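PDB 3VSN: occlusion-derived virus envelope protein E66 from Autographa californica nucleopolyhedrovirus, which degrades non-sulfated chondroitin as a polysaccharide lyase of the viral envelope, and is essential for oral infection of the insect host. Local coordinates for residues His238-Arg250 with Val319-Leu331. Numbering follows the deposited sequence.
Sequences HVDSIYIDHIDVR and VHSADYSKVLTKL
With CG set between its own backbone N and carbonyl carbon (chi1 57°), Asp240 sends its carboxylate into the turn 323-326, while Ser325 turns OG beside its backbone N (chi1 -60°) to meet it. The two carboxylate oxygens divide the acceptor work. Asp240 OD1 takes the Ser325 hydroxyl through its syn lone pair at 2.6 Å from OG. Asp240 OD2 receives two amides: Ser325 N, 2.6 Å away and nearly straight at 166°, fills the syn side, and Tyr324 N, at 2.8 Å, arrives more bent on the anti side, somewhat out of the carboxylate plane. Aspartate suits this place because a short side chain with two acceptors can satisfy three donors of this largely buried turn, and serine supplies two of them from one residue.

Asp240 itself belongs to the type I beta turn His238-Ser241, whereas Ser325 lies in the connection between antiparallel strands 318-322 and 327-331, whose closure is a G1 beta bulge, in which the amides of Lys326 and Val327 both donate to Ala322 O. The contact therefore joins the short-stranded sheet containing 243-245 and 249-250, within the polysaccharide lyase family 8 alpha-helical region, to the antiparallel sheet that begins with 318-322. A water bridges Asp240 O and Ser321 O, donating to both.

Beside this polar grip, Ile242 lays CG1 tightly on the Ala322 methyl (3.5 Å to CB), and its CD1 reaches Val327 CG2; the small alanine lets the branched isoleucine come this close. Farther along, Arg250, extended from CG to NE, holds Ser325 O side-on with NE (2.8 Å) and NH2 (2.9 Å), the oxygen lying in the guanidinium plane, so that two neighbouring donors share a single carbonyl oxygen, each bond somewhat bent. In the loop between strands 243-245 and 249-250 sits the catalytic proton acceptor His246, whose ND1 is hydrogen-bonded to Glu350, a residue important for activity.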
loop_
_atom_site.group_PDB
_atom_site.type_symbol
_atom_site.label_atom_id
_atom_site.label_comp_id
_atom_site.label_asym_id
_atom_site.label_seq_id
_atom_site.Cartn_x
_atom_site.Cartn_y
_atom_site.Cartn_z
ATOM N N HIS A 238 5.739 -7.331 -10.280
ATOM C CA HIS A 238 6.440 -8.600 -10.100
ATOM C C HIS A 238 5.491 -9.764 -10.196
ATOM O O HIS A 238 4.275 -9.585 -10.090
ATOM C CB HIS A 238 7.259 -8.596 -8.812
ATOM C CG HIS A 238 8.642 -8.001 -8.976
ATOM N ND1 HIS A 238 8.876 -6.908 -9.731
ATOM C CD2 HIS A 238 9.872 -8.382 -8.445
ATOM C CE1 HIS A 238 10.191 -6.614 -9.694
ATOM N NE2 HIS A 238 10.798 -7.513 -8.903
ATOM N N VAL A 239 6.035 -10.963 -10.411
ATOM C CA VAL A 239 5.226 -12.146 -10.738
ATOM C C VAL A 239 4.150 -12.487 -9.709
ATOM O O VAL A 239 3.129 -13.083 -10.058
ATOM C CB VAL A 239 6.088 -13.407 -11.015
ATOM C CG1 VAL A 239 6.936 -13.222 -12.269
ATOM C CG2 VAL A 239 6.949 -13.770 -9.810
ATOM N N ASP A 240 4.379 -12.113 -8.451
ATOM C CA ASP A 240 3.410 -12.365 -7.386
ATOM C C ASP A 240 2.547 -11.139 -7.070
ATOM O O ASP A 240 1.988 -11.026 -5.977
ATOM C CB ASP A 240 4.101 -12.904 -6.119
ATOM C CG ASP A 240 5.192 -11.976 -5.585
ATOM O OD1 ASP A 240 5.443 -10.896 -6.170
ATOM O OD2 ASP A 240 5.806 -12.337 -4.560
ATOM N N SER A 241 2.446 -10.230 -8.037
ATOM C CA SER A 241 1.592 -9.041 -7.934
ATOM C C SER A 241 1.899 -8.136 -6.738
ATOM O O SER A 241 1.031 -7.850 -5.911
ATOM C CB SER A 241 0.108 -9.421 -7.976
ATOM O OG SER A 241 -0.267 -9.779 -9.290
ATOM N N ILE A 242 3.154 -7.708 -6.657
ATOM C CA ILE A 242 3.546 -6.576 -5.828
ATOM C C ILE A 242 4.251 -5.604 -6.768
ATOM O O ILE A 242 5.071 -6.027 -7.592
ATOM C CB ILE A 242 4.475 -6.997 -4.663
ATOM C CG1 ILE A 242 3.721 -7.868 -3.644
ATOM C CG2 ILE A 242 5.111 -5.783 -3.982
ATOM C CD1 ILE A 242 2.549 -7.202 -2.947
ATOM N N TYR A 243 3.920 -4.317 -6.668
ATOM C CA TYR A 243 4.536 -3.336 -7.551
ATOM C C TYR A 243 5.892 -2.852 -7.048
ATOM O O TYR A 243 6.014 -2.366 -5.924
ATOM C CB TYR A 243 3.622 -2.141 -7.873
ATOM C CG TYR A 243 4.150 -1.426 -9.088
ATOM C CD1 TYR A 243 5.029 -0.345 -8.966
ATOM C CD2 TYR A 243 3.846 -1.889 -10.368
ATOM C CE1 TYR A 243 5.555 0.275 -10.090
ATOM C CE2 TYR A 243 4.363 -1.272 -11.494
ATOM C CZ TYR A 243 5.216 -0.197 -11.352
ATOM O OH TYR A 243 5.734 0.406 -12.476
ATOM N N ILE A 244 6.897 -2.986 -7.907
ATOM C CA ILE A 244 8.263 -2.588 -7.589
ATOM C C ILE A 244 8.655 -1.364 -8.418
ATOM O O ILE A 244 8.475 -1.347 -9.638
ATOM C CB ILE A 244 9.256 -3.760 -7.819
ATOM C CG1 ILE A 244 8.869 -4.983 -6.960
ATOM C CG2 ILE A 244 10.703 -3.334 -7.574
ATOM C CD1 ILE A 244 8.823 -4.749 -5.460
ATOM N N ASP A 245 9.166 -0.338 -7.741
ATOM C CA ASP A 245 9.643 0.879 -8.393
ATOM C C ASP A 245 11.052 1.197 -7.886
ATOM O O ASP A 245 11.504 0.601 -6.904
ATOM C CB ASP A 245 8.688 2.037 -8.095
ATOM C CG ASP A 245 8.662 3.091 -9.198
ATOM O OD1 ASP A 245 9.497 3.046 -10.126
ATOM O OD2 ASP A 245 7.790 3.977 -9.129
ATOM N N HIS A 246 11.744 2.121 -8.557
ATOM C CA HIS A 246 13.117 2.494 -8.194
ATOM C C HIS A 246 14.026 1.291 -8.135
ATOM O O HIS A 246 14.854 1.155 -7.230
ATOM C CB HIS A 246 13.133 3.282 -6.882
ATOM C CG HIS A 246 12.586 4.685 -7.006
ATOM N ND1 HIS A 246 12.813 5.633 -6.079
ATOM C CD2 HIS A 246 11.824 5.291 -8.008
ATOM C CE1 HIS A 246 12.214 6.780 -6.452
ATOM N NE2 HIS A 246 11.610 6.568 -7.633
ATOM N N ILE A 247 13.854 0.414 -9.125
ATOM C CA ILE A 247 14.608 -0.835 -9.308
ATOM C C ILE A 247 14.235 -1.945 -8.318
ATOM O O ILE A 247 13.937 -3.060 -8.742
ATOM C CB ILE A 247 16.148 -0.639 -9.386
ATOM C CG1 ILE A 247 16.508 0.488 -10.366
ATOM C CG2 ILE A 247 16.826 -1.935 -9.820
ATOM C CD1 ILE A 247 17.895 1.068 -10.166
ATOM N N ASP A 248 14.233 -1.644 -7.019
ATOM C CA ASP A 248 14.074 -2.693 -6.002
ATOM C C ASP A 248 13.246 -2.307 -4.765
ATOM O O ASP A 248 13.368 -2.943 -3.718
ATOM C CB ASP A 248 15.455 -3.218 -5.576
ATOM C CG ASP A 248 16.321 -2.145 -4.916
ATOM O OD1 ASP A 248 15.879 -0.986 -4.781
ATOM O OD2 ASP A 248 17.457 -2.469 -4.517
ATOM N N VAL A 249 12.410 -1.277 -4.890
ATOM C CA VAL A 249 11.594 -0.808 -3.761
ATOM C C VAL A 249 10.128 -1.214 -3.946
ATOM O O VAL A 249 9.551 -0.993 -5.013
ATOM C CB VAL A 249 11.708 0.730 -3.566
ATOM C CG1 VAL A 249 11.000 1.180 -2.292
ATOM C CG2 VAL A 249 13.169 1.165 -3.520
ATOM N N ARG A 250 9.533 -1.819 -2.915
ATOM C CA ARG A 250 8.076 -2.010 -2.878
ATOM C C ARG A 250 7.432 -0.627 -2.761
ATOM O O ARG A 250 7.593 0.044 -1.742
ATOM C CB ARG A 250 7.654 -2.897 -1.696
ATOM C CG ARG A 250 8.238 -4.306 -1.699
ATOM C CD ARG A 250 7.864 -5.065 -0.425
ATOM N NE ARG A 250 8.687 -6.262 -0.254
ATOM C CZ ARG A 250 9.903 -6.275 0.294
ATOM N NH1 ARG A 250 10.448 -5.155 0.749
ATOM N NH2 ARG A 250 10.576 -7.417 0.393
ATOM N N VAL A 319 -7.132 -14.047 2.888
ATOM C CA VAL A 319 -5.715 -13.981 3.218
ATOM C C VAL A 319 -4.940 -14.060 1.900
ATOM O O VAL A 319 -5.160 -14.968 1.100
ATOM C CB VAL A 319 -5.306 -15.121 4.172
ATOM C CG1 VAL A 319 -3.841 -14.998 4.573
ATOM C CG2 VAL A 319 -6.200 -15.125 5.410
ATOM N N HIS A 320 -4.054 -13.092 1.678
ATOM C CA HIS A 320 -3.276 -12.993 0.442
ATOM C C HIS A 320 -1.814 -13.132 0.735
ATOM O O HIS A 320 -1.342 -12.689 1.788
ATOM C CB HIS A 320 -3.489 -11.629 -0.216
ATOM C CG HIS A 320 -4.932 -11.288 -0.490
ATOM N ND1 HIS A 320 -5.647 -11.887 -1.466
ATOM C CD2 HIS A 320 -5.774 -10.348 0.096
ATOM C CE1 HIS A 320 -6.889 -11.370 -1.487
ATOM N NE2 HIS A 320 -6.965 -10.427 -0.533
ATOM N N SER A 321 -1.067 -13.715 -0.199
ATOM C CA SER A 321 0.385 -13.778 -0.051
ATOM C C SER A 321 1.140 -13.512 -1.347
ATOM O O SER A 321 0.723 -13.935 -2.422
ATOM C CB SER A 321 0.821 -15.123 0.538
ATOM O OG SER A 321 0.584 -16.184 -0.371
ATOM N N ALA A 322 2.257 -12.808 -1.223
ATOM C CA ALA A 322 3.180 -12.625 -2.329
ATOM C C ALA A 322 4.472 -13.315 -1.913
ATOM O O ALA A 322 5.250 -12.770 -1.127
ATOM C CB ALA A 322 3.399 -11.145 -2.591
ATOM N N ASP A 323 4.671 -14.534 -2.415
ATOM C CA ASP A 323 5.700 -15.442 -1.894
ATOM C C ASP A 323 7.135 -15.075 -2.281
ATOM O O ASP A 323 8.084 -15.487 -1.610
ATOM C CB ASP A 323 5.412 -16.883 -2.322
ATOM C CG ASP A 323 4.105 -17.427 -1.756
ATOM O OD1 ASP A 323 3.534 -16.832 -0.809
ATOM O OD2 ASP A 323 3.649 -18.467 -2.272
ATOM N N TYR A 324 7.290 -14.331 -3.371
ATOM C CA TYR A 324 8.607 -13.881 -3.823
ATOM C C TYR A 324 8.958 -12.487 -3.304
ATOM O O TYR A 324 10.091 -12.238 -2.886
ATOM C CB TYR A 324 8.664 -13.859 -5.349
ATOM C CG TYR A 324 8.872 -15.208 -5.993
ATOM C CD1 TYR A 324 10.144 -15.779 -6.062
ATOM C CD2 TYR A 324 7.804 -15.899 -6.564
ATOM C CE1 TYR A 324 10.343 -17.010 -6.667
ATOM C CE2 TYR A 324 7.992 -17.131 -7.172
ATOM C CZ TYR A 324 9.262 -17.681 -7.222
ATOM O OH TYR A 324 9.454 -18.902 -7.826
ATOM N N SER A 325 7.983 -11.582 -3.357
ATOM C CA SER A 325 8.176 -10.186 -2.955
ATOM C C SER A 325 8.049 -10.015 -1.444
ATOM O O SER A 325 8.485 -9.000 -0.890
ATOM C CB SER A 325 7.169 -9.288 -3.673
ATOM O OG SER A 325 7.325 -9.383 -5.079
ATOM N N LYS A 326 7.447 -11.019 -0.798
ATOM C CA LYS A 326 7.357 -11.147 0.672
ATOM C C LYS A 326 6.342 -10.202 1.323
ATOM O O LYS A 326 6.711 -9.296 2.073
ATOM C CB LYS A 326 8.738 -11.040 1.359
ATOM C CG LYS A 326 9.871 -11.828 0.697
ATOM C CD LYS A 326 9.548 -13.309 0.543
ATOM C CE LYS A 326 10.713 -14.066 -0.076
ATOM N NZ LYS A 326 10.442 -15.526 -0.206
ATOM N N VAL A 327 5.065 -10.421 1.028
ATOM C CA VAL A 327 3.982 -9.691 1.684
ATOM C C VAL A 327 2.890 -10.690 2.061
ATOM O O VAL A 327 2.483 -11.511 1.237
ATOM C CB VAL A 327 3.395 -8.563 0.790
ATOM C CG1 VAL A 327 2.264 -7.833 1.503
ATOM C CG2 VAL A 327 4.474 -7.565 0.385
ATOM N N LEU A 328 2.455 -10.636 3.317
ATOM C CA LEU A 328 1.294 -11.385 3.781
ATOM C C LEU A 328 0.249 -10.392 4.269
ATOM O O LEU A 328 0.545 -9.541 5.108
ATOM C CB LEU A 328 1.678 -12.346 4.915
ATOM C CG LEU A 328 0.541 -13.051 5.673
ATOM C CD1 LEU A 328 -0.193 -14.048 4.780
ATOM C CD2 LEU A 328 1.070 -13.751 6.919
ATOM N N THR A 329 -0.969 -10.511 3.754
ATOM C CA THR A 329 -2.021 -9.549 4.050
ATOM C C THR A 329 -3.340 -10.263 4.310
ATOM O O THR A 329 -3.713 -11.179 3.581
ATOM C CB THR A 329 -2.168 -8.540 2.892
ATOM O OG1 THR A 329 -0.955 -7.786 2.771
ATOM C CG2 THR A 329 -3.332 -7.575 3.131
ATOM N N LYS A 330 -4.036 -9.844 5.360
ATOM C CA LYS A 330 -5.336 -10.410 5.674
ATOM C C LYS A 330 -6.361 -9.305 5.822
ATOM O O LYS A 330 -6.131 -8.319 6.529
ATOM C CB LYS A 330 -5.273 -11.254 6.952
ATOM C CG LYS A 330 -6.621 -11.798 7.409
ATOM C CD LYS A 330 -6.458 -12.699 8.620
ATOM C CE LYS A 330 -7.780 -12.937 9.333
ATOM N NZ LYS A 330 -8.717 -13.825 8.586
ATOM N N LEU A 331 -7.485 -9.474 5.136
ATOM C CA LEU A 331 -8.636 -8.616 5.331
ATOM C C LEU A 331 -9.788 -9.486 5.806
ATOM O O LEU A 331 -10.232 -10.383 5.089
ATOM C CB LEU A 331 -9.011 -7.875 4.039
ATOM C CG LEU A 331 -10.157 -6.865 4.191
ATOM C CD1 LEU A 331 -9.691 -5.614 4.926
ATOM C CD2 LEU A 331 -10.760 -6.510 2.838
HETATM O O HOH W 1 0.291 -13.020 -4.953
#